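Side-chain contacts in ThiJ/PfpI family protein (Francisella tularensis subsp. novicida, PDB 4P5P), which may act as a glyoxalase III of the Hsp31-like branch of the DJ-1/PfpI family and is a virulence factor of the bacterium: residues 12-16 with 17-21; 161-164 with 165-168. All blocks are in the same frame, centred on the assembly; numbering follows the deposited sequence.

Interaction 1. Residues 12-16 with 17-21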
loop_
_atom_site.group_PDB
_atom_site.type_symbol
_atom_site.label_atom_id
_atom_site.label_comp_id
_atom_site.label_asym_id
_atom_site.label_seq_id
_atom_site.Cartn_x
_atom_site.Cartn_y
_atom_site.Cartn_z
ATOM N N ASP A 12 10.892 1.795 10.180
ATOM C CA ASP A 12 11.925 2.652 9.594
ATOM C C ASP A 12 13.316 2.045 9.463
ATOM O O ASP A 12 14.232 2.742 9.046
ATOM C CB ASP A 12 12.047 3.967 10.392
ATOM C CG ASP A 12 12.553 3.768 11.820
ATOM O OD1 ASP A 12 12.542 2.641 12.332
ATOM O OD2 ASP A 12 12.928 4.770 12.464
ATOM N N VAL A 13 13.489 0.762 9.771
ATOM C CA VAL A 13 14.806 0.132 9.650
ATOM C C VAL A 13 14.735 -1.115 8.786
ATOM O O VAL A 13 13.823 -1.932 8.912
ATOM C CB VAL A 13 15.399 -0.251 11.021
ATOM C CG1 VAL A 13 16.736 -0.987 10.859
ATOM C CG2 VAL A 13 15.583 0.982 11.875
ATOM N N MET A 14 15.713 -1.249 7.906
ATOM C CA MET A 14 15.770 -2.361 6.982
ATOM C C MET A 14 16.302 -3.599 7.703
ATOM O O MET A 14 17.490 -3.897 7.666
ATOM C CB MET A 14 16.642 -1.985 5.781
ATOM C CG MET A 14 16.447 -2.877 4.574
ATOM S SD MET A 14 14.960 -2.501 3.621
ATOM C CE MET A 14 15.513 -1.150 2.576
ATOM N N GLY A 15 15.422 -4.309 8.388
ATOM C CA GLY A 15 15.806 -5.558 9.029
ATOM C C GLY A 15 16.829 -5.395 10.140
ATOM O O GLY A 15 16.656 -4.570 11.030
ATOM N N ASN A 16 17.888 -6.206 10.103
ATOM C CA ASN A 16 18.925 -6.182 11.142
ATOM C C ASN A 16 20.080 -5.240 10.806
ATOM O O ASN A 16 21.010 -5.072 11.600
ATOM C CB ASN A 16 19.479 -7.591 11.378
ATOM C CG ASN A 16 18.437 -8.543 11.911
ATOM O OD1 ASN A 16 18.273 -9.647 11.395
ATOM N ND2 ASN A 16 17.716 -8.119 12.941
ATOM N N SER A 17 20.018 -4.631 9.630
ATOM C CA SER A 17 20.995 -3.623 9.249
ATOM C C SER A 17 20.669 -2.280 9.904
ATOM O O SER A 17 19.660 -2.139 10.602
ATOM C CB SER A 17 21.034 -3.471 7.734
ATOM O OG SER A 17 19.922 -2.729 7.273
ATOM N N ASN A 18 21.537 -1.301 9.676
ATOM C CA ASN A 18 21.310 0.051 10.159
ATOM C C ASN A 18 20.670 0.914 9.085
ATOM O O ASN A 18 20.444 2.099 9.299
ATOM C CB ASN A 18 22.621 0.693 10.618
ATOM C CG ASN A 18 23.180 0.047 11.866
ATOM O OD1 ASN A 18 22.430 -0.408 12.730
ATOM N ND2 ASN A 18 24.499 0.013 11.972
ATOM N N GLU A 19 20.386 0.325 7.927
ATOM C CA GLU A 19 19.826 1.070 6.799
ATOM C C GLU A 19 18.422 1.550 7.115
ATOM O O GLU A 19 17.601 0.801 7.638
ATOM C CB GLU A 19 19.806 0.211 5.522
ATOM C CG GLU A 19 19.347 0.979 4.279
ATOM C CD GLU A 19 19.205 0.118 3.017
ATOM O OE1 GLU A 19 19.625 -1.064 3.026
ATOM O OE2 GLU A 19 18.670 0.638 2.002
ATOM N N LYS A 20 18.150 2.813 6.812
ATOM C CA LYS A 20 16.825 3.368 7.015
ATOM C C LYS A 20 15.875 3.021 5.871
ATOM O O LYS A 20 16.275 2.951 4.709
ATOM C CB LYS A 20 16.915 4.886 7.175
ATOM C CG LYS A 20 17.691 5.338 8.416
ATOM C CD LYS A 20 17.001 4.904 9.709
ATOM C CE LYS A 20 17.584 5.603 10.937
ATOM N NZ LYS A 20 16.529 6.255 11.774
ATOM N N THR A 21 14.613 2.787 6.201
ATOM C CA THR A 21 13.612 2.583 5.171
ATOM C C THR A 21 12.292 3.173 5.654
ATOM O O THR A 21 12.261 3.992 6.586
ATOM C CB THR A 21 13.456 1.087 4.807
ATOM O OG1 THR A 21 12.574 0.955 3.683
ATOM C CG2 THR A 21 12.895 0.276 5.962
#
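Met-14 and Ser-17 close a type II' beta turn at the end of a small, irregular hairpin-like loop, a worked example of how a few backbone bonds and one hydroxyl can shape a loop between a strand and a helix. The two halves run nearly antiparallel, with Val-13 and Lys-20 forming a single beta bridge as a non-hydrogen-bonded pair. On one side of that pair Thr-21 N donates to Asp-12 O at 2.9 Å; on the other Met-14 N donates to Glu-19 O at 2.8 Å.

Polar contacts at the turn centre on Met-14 O, which takes two donors. Ser-17 N approaches Met-14 O at 3.3 Å, while Ser-17 OG comes closer to the same Met-14 O, 2.7 Å, and lies only 15° from the carbonyl plane. The hydroxyl also accepts from Glu-19 N, forming an ST turn, so it links both halves of the loop. Gly-15 supplies the positive phi (65°) that the turn requires. Farther out, Asp-12 and Lys-20 lie alongside each other in a long salt bridge, OD2 to NZ 4.0 Å.

The side-chain packing centres on Met-14. CG stands anti to the backbone N (chi1 -163°), and bends at the next two torsions fold the chain so that its methyl group meets Glu-19 and Thr-21 within the loop. The extended Glu-19 side chain runs beside it and brings OE2 to 3.7 Å from Met-14 CE, a van der Waals contact of carboxylate oxygen with methyl. Thr-21 crosses it at about a right angle, with CB 3.8 Å from that same Met-14 CE. His-102 touches both Met-14 and Thr-21, and Thr-21 OG1 is hydrogen-bonded to Asp-55 OD2. The other branch of Thr-21 turns back to the bridge, where CG2 rests 3.7 Å from Met-14 N.

Interaction 2. Residues 161-164 with 165-168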
loop_
_atom_site.group_PDB
_atom_site.type_symbol
_atom_site.label_atom_id
_atom_site.label_comp_id
_atom_site.label_asym_id
_atom_site.label_seq_id
_atom_site.Cartn_x
_atom_site.Cartn_y
_atom_site.Cartn_z
ATOM N N ASN A 161 12.247 -10.582 -9.115
ATOM C CA ASN A 161 13.219 -10.034 -10.054
ATOM C C ASN A 161 13.644 -8.636 -9.616
ATOM O O ASN A 161 14.831 -8.346 -9.479
ATOM C CB ASN A 161 12.607 -10.008 -11.455
ATOM C CG ASN A 161 13.518 -9.386 -12.497
ATOM O OD1 ASN A 161 14.745 -9.559 -12.480
ATOM N ND2 ASN A 161 12.907 -8.674 -13.441
ATOM N N GLU A 162 12.659 -7.777 -9.376
ATOM C CA GLU A 162 12.928 -6.412 -8.941
ATOM C C GLU A 162 13.661 -6.422 -7.598
ATOM O O GLU A 162 14.593 -5.650 -7.395
ATOM C CB GLU A 162 11.621 -5.608 -8.860
ATOM C CG GLU A 162 11.172 -5.078 -10.213
ATOM C CD GLU A 162 9.667 -4.902 -10.356
ATOM O OE1 GLU A 162 8.890 -5.679 -9.761
ATOM O OE2 GLU A 162 9.253 -3.987 -11.104
ATOM N N GLU A 163 13.247 -7.301 -6.685
ATOM C CA GLU A 163 13.901 -7.408 -5.377
ATOM C C GLU A 163 15.386 -7.799 -5.512
ATOM O O GLU A 163 16.245 -7.304 -4.780
ATOM C CB GLU A 163 13.157 -8.419 -4.484
ATOM C CG GLU A 163 13.436 -8.236 -3.001
ATOM C CD GLU A 163 12.707 -7.024 -2.414
ATOM O OE1 GLU A 163 11.531 -7.186 -2.019
ATOM O OE2 GLU A 163 13.296 -5.920 -2.352
ATOM N N LYS A 164 15.685 -8.680 -6.459
ATOM C CA LYS A 164 17.061 -9.087 -6.726
ATOM C C LYS A 164 17.885 -7.942 -7.321
ATOM O O LYS A 164 19.041 -7.737 -6.947
ATOM C CB LYS A 164 17.063 -10.304 -7.657
ATOM C CG LYS A 164 18.434 -10.927 -7.852
ATOM C CD LYS A 164 18.355 -12.210 -8.667
ATOM C CE LYS A 164 19.746 -12.743 -8.980
ATOM N NZ LYS A 164 19.717 -14.120 -9.542
ATOM N N ILE A 165 17.285 -7.196 -8.238
ATOM C CA ILE A 165 17.961 -6.061 -8.854
ATOM C C ILE A 165 18.397 -5.026 -7.813
ATOM O O ILE A 165 19.495 -4.483 -7.914
ATOM C CB ILE A 165 17.060 -5.394 -9.911
ATOM C CG1 ILE A 165 16.904 -6.326 -11.118
ATOM C CG2 ILE A 165 17.631 -4.054 -10.372
ATOM C CD1 ILE A 165 15.781 -5.940 -12.058
ATOM N N VAL A 166 17.555 -4.754 -6.816
ATOM C CA VAL A 166 17.887 -3.750 -5.798
ATOM C C VAL A 166 18.708 -4.338 -4.639
ATOM O O VAL A 166 19.056 -3.627 -3.688
ATOM C CB VAL A 166 16.614 -3.066 -5.230
ATOM C CG1 VAL A 166 15.853 -2.358 -6.341
ATOM C CG2 VAL A 166 15.718 -4.062 -4.510
ATOM N N GLY A 167 19.003 -5.633 -4.717
ATOM C CA GLY A 167 19.926 -6.277 -3.800
ATOM C C GLY A 167 19.410 -6.560 -2.401
ATOM O O GLY A 167 20.198 -6.653 -1.459
ATOM N N LEU A 168 18.099 -6.724 -2.255
ATOM C CA LEU A 168 17.501 -6.880 -0.932
ATOM C C LEU A 168 16.804 -8.221 -0.741
ATOM O O LEU A 168 16.108 -8.407 0.241
ATOM C CB LEU A 168 16.513 -5.740 -0.675
ATOM C CG LEU A 168 17.156 -4.353 -0.554
ATOM C CD1 LEU A 168 16.089 -3.262 -0.581
ATOM C CD2 LEU A 168 17.990 -4.251 0.719
#
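Ile-165 N donates to Asn-161 O at 3.0 Å and so begins the final turn of a helix that shows how a helix end is capped. Val-166 N continues the pattern by donating to Glu-162 O at 3.1 Å. The chain then leaves the helix at Gly-167, whose positive phi (75°) allows a Schellman motif. Its two reversed bonds pair Leu-168 N with Glu-163 O at 3.2 Å and Gly-167 N with Lys-164 O at 3.1 Å. In the second of these, the donor sits above the carbonyl plane rather than on a lone pair.

Ile-165 lays CG1 3.3 Å from Asn-161 O, and its CD1 tip lies 3.8 Å from Asn-161 OD1; the amide's ND2 is hydrogen-bonded to Glu-192. Glu-163, with CG anti to N and the chain bent at chi2 (75°), swings its carboxylate over the cap. There OE2 lies 3.6 Å from Leu-168 CB and 3.7 Å from Val-166 CG2. Each carboxylate oxygen is hydrogen-bonded to a different histidine, OE2 to His-102 NE2 and OE1 to His-133 NE2, and the two bonds together restrict rotation of the group. His-133 directly follows Cys-132, found here as 3-sulfinoalanine, which is consistent with a place beside the family's cysteine site.

Buried Glu-162 bonds Ser-159 and Gln-207 through OE1, Trp-193 N and Asn-208 through OE2. Val-166 rests on Trp-193 and Leu-168 on His-102, in the loop after strand 95-98, as the cap ends helix 160-165 and the chain heads for helix 176-182.

Overall arrangement
From the N terminus, the chain runs through strand 2-8, which lies between strands 40-46 and 95-98 in the mixed sheet, into interaction 1, a short loop closed on itself before helix 26-35. Much later, beyond strand 154-155, interaction 2 closes the C-terminal end of helix 160-165 before helix 176-182. The contacts follow in series, neither nesting nor crossing, with centres about 16 Å apart. Yet the fold brings them together: Met-14 CE packs 3.8 Å from Leu-168 CD1, and Glu-19 also approaches Leu-168. His-102 touches residues of both, tying the hairpin-like loop and the helix cap to the loop between strand 95-98 and helix 104-107.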